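Local coordinates for putative cathepsin d (Ixodes ricinus, PDB 5N7Q), which probably cleaves internal peptide bonds in proteins as a pepsin-like aspartic endopeptidase of the A1 family, and is bound here by the inhibitor pepstatin A, at residues P9-N12 and Y18-P21; N41-S46 and G82-F87; A128-A133 and V140-M145. All blocks are in the same frame, centred on the assembly; numbering follows the deposited sequence.

How the interactions relate
The three contacts follow one another along the chain without interleaving, each closing before the next opens. Interaction 1 joins the two strands of the hairpin 6-13/17-24. Interaction 2 lies about 19 Å from it, centre to centre, and belongs to the same strand system, since strands 17-24 and 82-95 are neighbours. Interaction 3, in the loop after strand 123-126 and the helix 140-146, has its centre about 17 Å from that of interaction 2 and about 20 Å from that of interaction 1. Only interactions 2 and 3 touch, where Asn41 OD1 meets Ala133 CA and Leu42 CD2 meets Val140 CG2. One side chain of each contact (Tyr18, Trp43, Ala128) lies about 7 to 10 Å from that of the predicted catalytic Asp36.

Interaction 1 (P9-N12 and Y18-P21); sequences PLVN and YYGP
Val11 and Tyr19 form a hydrogen-bonded antiparallel pair in the beta hairpin of strands 6-13 and 17-24, whose short segments run at 139° to each other. The evidence is a reciprocal pair of bonds: Val11 N gives to Tyr19 O at 2.8 Å, while Tyr19 N gives to Val11 O at 3.1 Å. Val11 and Tyr19 share one face of the hairpin. With CG held between backbone N and carbonyl carbon (chi1 47°), the Tyr19 ring leans across to Val11, whose CB sits over the ring face, 4.3 Å from the centroid, in a CH-pi contact. Val11 CG1 reaches the phenol end, 3.7 Å from Tyr19 CZ.

Asn12 and Tyr18 occupy the other face as a non-hydrogen-bonded pair. Their side chains lie alongside and point the same way, amide and ring planes 30° apart. Their polar ends are held elsewhere: Tyr18 OH bonds to Asn161 O and Arg162 NH1, and Asn12 OD1 accepts from Asp15 N. Leu10 and Tyr18 both touch Leu160 of strand 155-160. Across the pair, Asn12 CB and CG both lie 3.5 Å from Tyr18 CE2.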
# COMPACT_ATOMS: atom_id res chain seq x y z
N PRO A 9 -14.49 0.40 3.00
CA PRO A 9 -13.99 0.04 4.33
C PRO A 9 -12.94 -1.04 4.29
O PRO A 9 -13.10 -2.02 3.56
CB PRO A 9 -15.24 -0.47 5.04
CG PRO A 9 -16.03 -1.08 3.94
CD PRO A 9 -15.82 -0.21 2.75
N LEU A 10 -11.89 -0.89 5.09
CA LEU A 10 -10.78 -1.85 5.18
C LEU A 10 -10.75 -2.61 6.51
O LEU A 10 -11.12 -2.08 7.56
CB LEU A 10 -9.44 -1.15 4.99
CG LEU A 10 -9.32 -0.29 3.74
CD1 LEU A 10 -8.01 0.48 3.76
CD2 LEU A 10 -9.44 -1.15 2.49
N VAL A 11 -10.27 -3.85 6.43
CA VAL A 11 -9.87 -4.65 7.58
C VAL A 11 -8.36 -4.54 7.72
O VAL A 11 -7.61 -4.58 6.73
CB VAL A 11 -10.32 -6.12 7.38
CG1 VAL A 11 -9.64 -7.06 8.37
CG2 VAL A 11 -11.83 -6.20 7.50
N ASN A 12 -7.91 -4.44 8.97
CA ASN A 12 -6.50 -4.36 9.36
C ASN A 12 -6.11 -5.68 9.99
O ASN A 12 -6.60 -6.03 11.05
CB ASN A 12 -6.35 -3.23 10.37
CG ASN A 12 -4.98 -3.18 11.03
OD1 ASN A 12 -4.10 -3.97 10.73
ND2 ASN A 12 -4.81 -2.24 11.92
N TYR A 18 -3.85 -4.45 4.84
CA TYR A 18 -5.19 -3.89 4.86
C TYR A 18 -5.89 -4.34 3.59
O TYR A 18 -5.28 -4.39 2.52
CB TYR A 18 -5.14 -2.37 4.96
CG TYR A 18 -4.49 -1.85 6.22
CD1 TYR A 18 -3.10 -1.83 6.36
CD2 TYR A 18 -5.27 -1.35 7.26
CE1 TYR A 18 -2.52 -1.37 7.54
CE2 TYR A 18 -4.68 -0.87 8.42
CZ TYR A 18 -3.32 -0.88 8.54
OH TYR A 18 -2.73 -0.42 9.69
N TYR A 19 -7.15 -4.73 3.70
CA TYR A 19 -7.88 -5.22 2.53
C TYR A 19 -9.36 -4.96 2.68
O TYR A 19 -9.88 -4.80 3.80
CB TYR A 19 -7.62 -6.71 2.31
CG TYR A 19 -7.74 -7.53 3.56
CD1 TYR A 19 -6.65 -7.64 4.43
CD2 TYR A 19 -8.91 -8.24 3.88
CE1 TYR A 19 -6.71 -8.37 5.58
CE2 TYR A 19 -8.97 -9.00 5.05
CZ TYR A 19 -7.86 -9.05 5.88
OH TYR A 19 -7.81 -9.78 7.05
N GLY A 20 -10.03 -4.87 1.54
CA GLY A 20 -11.46 -4.54 1.53
C GLY A 20 -12.23 -5.28 0.46
O GLY A 20 -11.65 -5.87 -0.47
N PRO A 21 -13.54 -5.26 0.57
CA PRO A 21 -14.40 -5.96 -0.37
C PRO A 21 -14.60 -5.30 -1.73
O PRO A 21 -14.69 -4.08 -1.83
CB PRO A 21 -15.73 -6.02 0.38
CG PRO A 21 -15.73 -4.75 1.15
CD PRO A 21 -14.33 -4.64 1.65

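Interaction 2 (N41-S46 and G82-F87)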
# COMPACT_ATOMS: atom_id res chain seq x y z
N ASN A 41 -2.36 -2.89 -11.39
CA ASN A 41 -3.20 -3.98 -11.94
C ASN A 41 -4.18 -4.51 -10.91
O ASN A 41 -3.86 -4.56 -9.71
CB ASN A 41 -2.32 -5.13 -12.43
CG ASN A 41 -1.56 -4.78 -13.68
OD1 ASN A 41 -0.52 -4.14 -13.59
ND2 ASN A 41 -2.10 -5.14 -14.84
N LEU A 42 -5.34 -4.94 -11.39
CA LEU A 42 -6.30 -5.72 -10.61
C LEU A 42 -6.15 -7.19 -10.99
O LEU A 42 -6.15 -7.53 -12.17
CB LEU A 42 -7.73 -5.28 -10.90
CG LEU A 42 -8.88 -6.08 -10.28
CD1 LEU A 42 -8.88 -6.16 -8.76
CD2 LEU A 42 -10.15 -5.47 -10.81
N TRP A 43 -6.06 -8.07 -9.99
CA TRP A 43 -6.13 -9.52 -10.28
C TRP A 43 -6.78 -10.27 -9.14
O TRP A 43 -6.79 -9.82 -8.00
CB TRP A 43 -4.76 -10.12 -10.63
CG TRP A 43 -3.75 -10.08 -9.52
CD1 TRP A 43 -2.79 -9.09 -9.32
CD2 TRP A 43 -3.61 -11.00 -8.45
NE1 TRP A 43 -2.08 -9.37 -8.20
CE2 TRP A 43 -2.58 -10.51 -7.61
CE3 TRP A 43 -4.29 -12.16 -8.07
CZ2 TRP A 43 -2.15 -11.19 -6.47
CZ3 TRP A 43 -3.87 -12.83 -6.92
CH2 TRP A 43 -2.82 -12.33 -6.13
N LEU A 44 -7.35 -11.42 -9.50
CA LEU A 44 -8.06 -12.33 -8.60
C LEU A 44 -7.75 -13.76 -9.00
O LEU A 44 -7.40 -14.01 -10.17
CB LEU A 44 -9.57 -12.10 -8.67
CG LEU A 44 -10.06 -10.74 -8.16
CD1 LEU A 44 -11.47 -10.50 -8.61
CD2 LEU A 44 -9.87 -10.61 -6.65
N PRO A 45 -7.89 -14.72 -8.06
CA PRO A 45 -7.69 -16.13 -8.45
C PRO A 45 -8.76 -16.60 -9.44
O PRO A 45 -9.91 -16.25 -9.30
CB PRO A 45 -7.86 -16.88 -7.11
CG PRO A 45 -7.71 -15.82 -6.04
CD PRO A 45 -8.33 -14.61 -6.66
N SER A 46 -8.35 -17.37 -10.44
CA SER A 46 -9.29 -17.87 -11.47
C SER A 46 -10.01 -19.16 -11.04
O SER A 46 -9.38 -20.02 -10.44
CB SER A 46 -8.50 -18.20 -12.72
OG SER A 46 -9.35 -18.52 -13.78
N GLY A 82 5.98 -11.16 -3.76
CA GLY A 82 5.36 -12.27 -4.46
C GLY A 82 5.29 -12.06 -5.96
O GLY A 82 5.83 -11.12 -6.51
N ASN A 83 4.60 -12.98 -6.62
CA ASN A 83 4.35 -12.82 -8.04
C ASN A 83 3.11 -13.54 -8.47
O ASN A 83 2.60 -14.42 -7.78
CB ASN A 83 5.48 -13.40 -8.83
CG ASN A 83 5.52 -14.87 -8.68
OD1 ASN A 83 5.18 -15.63 -9.60
ND2 ASN A 83 5.89 -15.29 -7.51
N VAL A 84 2.66 -13.14 -9.66
CA VAL A 84 1.40 -13.64 -10.20
C VAL A 84 1.50 -13.76 -11.72
O VAL A 84 2.16 -12.96 -12.38
CB VAL A 84 0.18 -12.77 -9.74
CG1 VAL A 84 0.31 -11.34 -10.21
CG2 VAL A 84 -1.15 -13.39 -10.13
N GLU A 85 0.86 -14.78 -12.25
CA GLU A 85 0.72 -14.91 -13.69
C GLU A 85 -0.61 -15.57 -14.03
O GLU A 85 -1.18 -16.34 -13.25
CB GLU A 85 1.89 -15.67 -14.30
CG GLU A 85 2.00 -17.10 -13.89
CD GLU A 85 3.13 -17.84 -14.60
OE1 GLU A 85 2.88 -19.00 -15.04
OE2 GLU A 85 4.24 -17.26 -14.70
N GLY A 86 -1.17 -15.18 -15.17
CA GLY A 86 -2.41 -15.78 -15.64
C GLY A 86 -2.80 -15.12 -16.96
O GLY A 86 -1.91 -14.75 -17.73
N PHE A 87 -4.09 -14.89 -17.16
CA PHE A 87 -4.59 -14.24 -18.37
C PHE A 87 -5.59 -13.16 -18.04
O PHE A 87 -6.26 -13.21 -17.00
CB PHE A 87 -5.22 -15.28 -19.33
CG PHE A 87 -6.39 -16.01 -18.75
CD1 PHE A 87 -6.21 -17.15 -17.97
CD2 PHE A 87 -7.69 -15.54 -18.94
CE1 PHE A 87 -7.30 -17.81 -17.42
CE2 PHE A 87 -8.77 -16.20 -18.39
CZ PHE A 87 -8.59 -17.33 -17.63
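Val84 presses both its methyl groups on one face of the Trp43 indole, and this is the main contact between 41-46 and 82-87 in the pepsin-like fold. The two side chains approach from opposite directions. CG1 covers the pyrrole part, 3.9 Å from the centroid of the five-membered ring and 17° off its normal, which is CH-pi geometry; its nearest ring atom is Trp43 NE1, at 3.7 Å. CG2 takes the neighbouring position nearer the middle of the bicycle, with Val84 CG2 3.8 Å from Trp43 CD2. The rotation of the valine explains the division: CG2 is anti to the backbone N while CG1 stands between N and the carbonyl carbon (chi1 61°), so the two methyls spread along the indole.

Past the end of strand 42-45, Ser46 OG comes within 4.1 Å of Phe87 CZ, meeting the ring obliquely. No hydrogen bond crosses between 41-46 and 82-87, whose touching parts run 68° apart, and the CA atoms of Trp43 and Val84 stay 8.6 Å from each other, which leaves the meeting to side chains.

The next shell surrounds these groups. Strands 69-79 and 82-95 pair as the flap hairpin, and a hydrogen bond holds Trp43 NE1 to Tyr79 OH, as in pepsin-like relatives. Val84 packs on Phe75, Ile77 and Tyr79; Ala108 of strand 103-112 touches both Trp43 and Val84. Ser46 OG is held by Glu107 OE1 and Lys48 N.

The Trp43 side chain lies about 7 Å from that of the predicted catalytic Asp36. At the indole's rim NE1 is bonded to Tyr79 OH, while its face packs on the Val84 methyls, where cohesion rests on dispersion and CH-pi attraction.

Interaction 3 (A128-A133 and V140-M145)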
# COMPACT_ATOMS: atom_id res chain seq x y z
N ALA A 128 -1.88 2.75 -8.53
CA ALA A 128 -0.77 3.54 -9.09
C ALA A 128 -1.16 4.08 -10.46
O ALA A 128 -2.27 3.86 -10.94
CB ALA A 128 0.49 2.71 -9.16
N TYR A 129 -0.27 4.84 -11.06
CA TYR A 129 -0.51 5.43 -12.37
C TYR A 129 -0.57 4.35 -13.45
O TYR A 129 0.09 3.33 -13.36
CB TYR A 129 0.58 6.43 -12.72
CG TYR A 129 0.42 7.78 -12.02
CD1 TYR A 129 -0.33 8.81 -12.63
CD2 TYR A 129 1.03 8.04 -10.80
CE1 TYR A 129 -0.47 10.06 -11.99
CE2 TYR A 129 0.90 9.26 -10.17
CZ TYR A 129 0.18 10.28 -10.80
OH TYR A 129 0.07 11.53 -10.16
N PRO A 130 -1.31 4.62 -14.53
CA PRO A 130 -1.46 3.59 -15.55
C PRO A 130 -0.20 3.34 -16.36
O PRO A 130 -0.11 2.30 -17.03
CB PRO A 130 -2.56 4.17 -16.47
CG PRO A 130 -2.49 5.68 -16.22
CD PRO A 130 -2.19 5.78 -14.77
N SER A 131 0.76 4.27 -16.33
CA SER A 131 2.03 4.08 -17.00
C SER A 131 2.72 2.77 -16.59
O SER A 131 3.45 2.20 -17.40
CB SER A 131 2.94 5.25 -16.71
OG SER A 131 3.17 5.34 -15.30
N ILE A 132 2.49 2.28 -15.37
CA ILE A 132 3.16 1.04 -14.91
C ILE A 132 2.25 -0.19 -14.91
O ILE A 132 2.66 -1.24 -14.44
CB ILE A 132 3.86 1.22 -13.54
CG1 ILE A 132 2.85 1.48 -12.43
CG2 ILE A 132 4.86 2.36 -13.63
CD1 ILE A 132 3.42 1.35 -11.04
N ALA A 133 1.04 -0.07 -15.46
CA ALA A 133 0.15 -1.23 -15.56
C ALA A 133 0.72 -2.28 -16.53
O ALA A 133 0.99 -1.97 -17.70
CB ALA A 133 -1.23 -0.81 -16.02
N VAL A 140 -8.37 0.49 -12.26
CA VAL A 140 -9.69 0.72 -11.72
C VAL A 140 -9.97 2.21 -11.54
O VAL A 140 -11.00 2.70 -12.02
CB VAL A 140 -9.92 -0.05 -10.41
CG1 VAL A 140 -11.25 0.34 -9.79
CG2 VAL A 140 -9.91 -1.54 -10.68
N PHE A 141 -9.05 2.95 -10.92
CA PHE A 141 -9.35 4.35 -10.64
C PHE A 141 -9.41 5.14 -11.93
O PHE A 141 -10.22 6.03 -12.09
CB PHE A 141 -8.35 5.00 -9.70
CG PHE A 141 -8.78 6.35 -9.19
CD1 PHE A 141 -9.91 6.48 -8.37
CD2 PHE A 141 -8.05 7.50 -9.49
CE1 PHE A 141 -10.32 7.72 -7.89
CE2 PHE A 141 -8.44 8.74 -8.98
CZ PHE A 141 -9.58 8.84 -8.17
N ASP A 142 -8.51 4.81 -12.87
CA ASP A 142 -8.55 5.45 -14.17
C ASP A 142 -9.87 5.22 -14.91
O ASP A 142 -10.42 6.12 -15.57
CB ASP A 142 -7.41 4.91 -15.01
CG ASP A 142 -6.11 5.58 -14.68
OD1 ASP A 142 -5.59 5.31 -13.58
OD2 ASP A 142 -5.64 6.40 -15.48
N ASN A 143 -10.38 4.00 -14.79
CA ASN A 143 -11.67 3.64 -15.39
C ASN A 143 -12.84 4.39 -14.71
O ASN A 143 -13.74 4.89 -15.39
CB ASN A 143 -11.87 2.12 -15.30
CG ASN A 143 -12.66 1.56 -16.46
OD1 ASN A 143 -12.94 2.25 -17.45
ND2 ASN A 143 -13.03 0.29 -16.34
N MET A 144 -12.78 4.54 -13.38
CA MET A 144 -13.73 5.39 -12.65
C MET A 144 -13.70 6.81 -13.18
O MET A 144 -14.76 7.41 -13.44
CB MET A 144 -13.42 5.37 -11.16
CG MET A 144 -13.72 4.03 -10.51
SD MET A 144 -13.18 3.92 -8.80
CE MET A 144 -14.61 4.55 -7.95
N MET A 145 -12.51 7.38 -13.36
CA MET A 145 -12.39 8.73 -13.89
C MET A 145 -12.95 8.85 -15.30
O MET A 145 -13.69 9.79 -15.61
CB MET A 145 -10.94 9.21 -13.89
CG MET A 145 -10.39 9.44 -12.50
SD MET A 145 -8.81 10.31 -12.55
CE MET A 145 -7.87 9.17 -13.54
O HOH W 1 -4.92 4.26 -11.19
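The Pro130 ring and the Asp142 carboxylate cross at about a right angle, joining the loop after strand 123-126 to the first turn of helix 140-146 in this pepsin-like fold. The CG and CD atoms of the pyrrolidine make the approach: Pro130 CG is 3.3 Å from Asp142 OD2, and CD lies 3.6 Å from each oxygen, Asp142 OD1 and OD2. Both residues point their CB toward the other segment. In Asp142 the CG is anti to the carbonyl carbon and beside the backbone N (chi1 -80°), which turns the carboxylate toward Pro130.

No direct hydrogen bond spans the two segments. A water does so instead, donating to Ala128 O at 2.7 Å and to Asp142 OD1 at 2.7 Å, while the two oxygens themselves are 4.5 Å apart. The Ala128 side chain is about 7 Å from that of the predicted catalytic Asp36. Beyond the segments, Tyr129 touches Arg328 and hydrogen-bonds through its OH to Asp331 OD1.

The carboxylate is thus used on two counts. Arg328 NH1, in a salt bridge, and the water meet OD1; the proline C-H groups lie against both oxygens, with OD2 nearest CG, and OD2 also has a hydrogen-bond partner outside the two segments. The salt bridge, helped by the water's donated hydrogen bond, probably favours the ionised form of Asp142 despite burial.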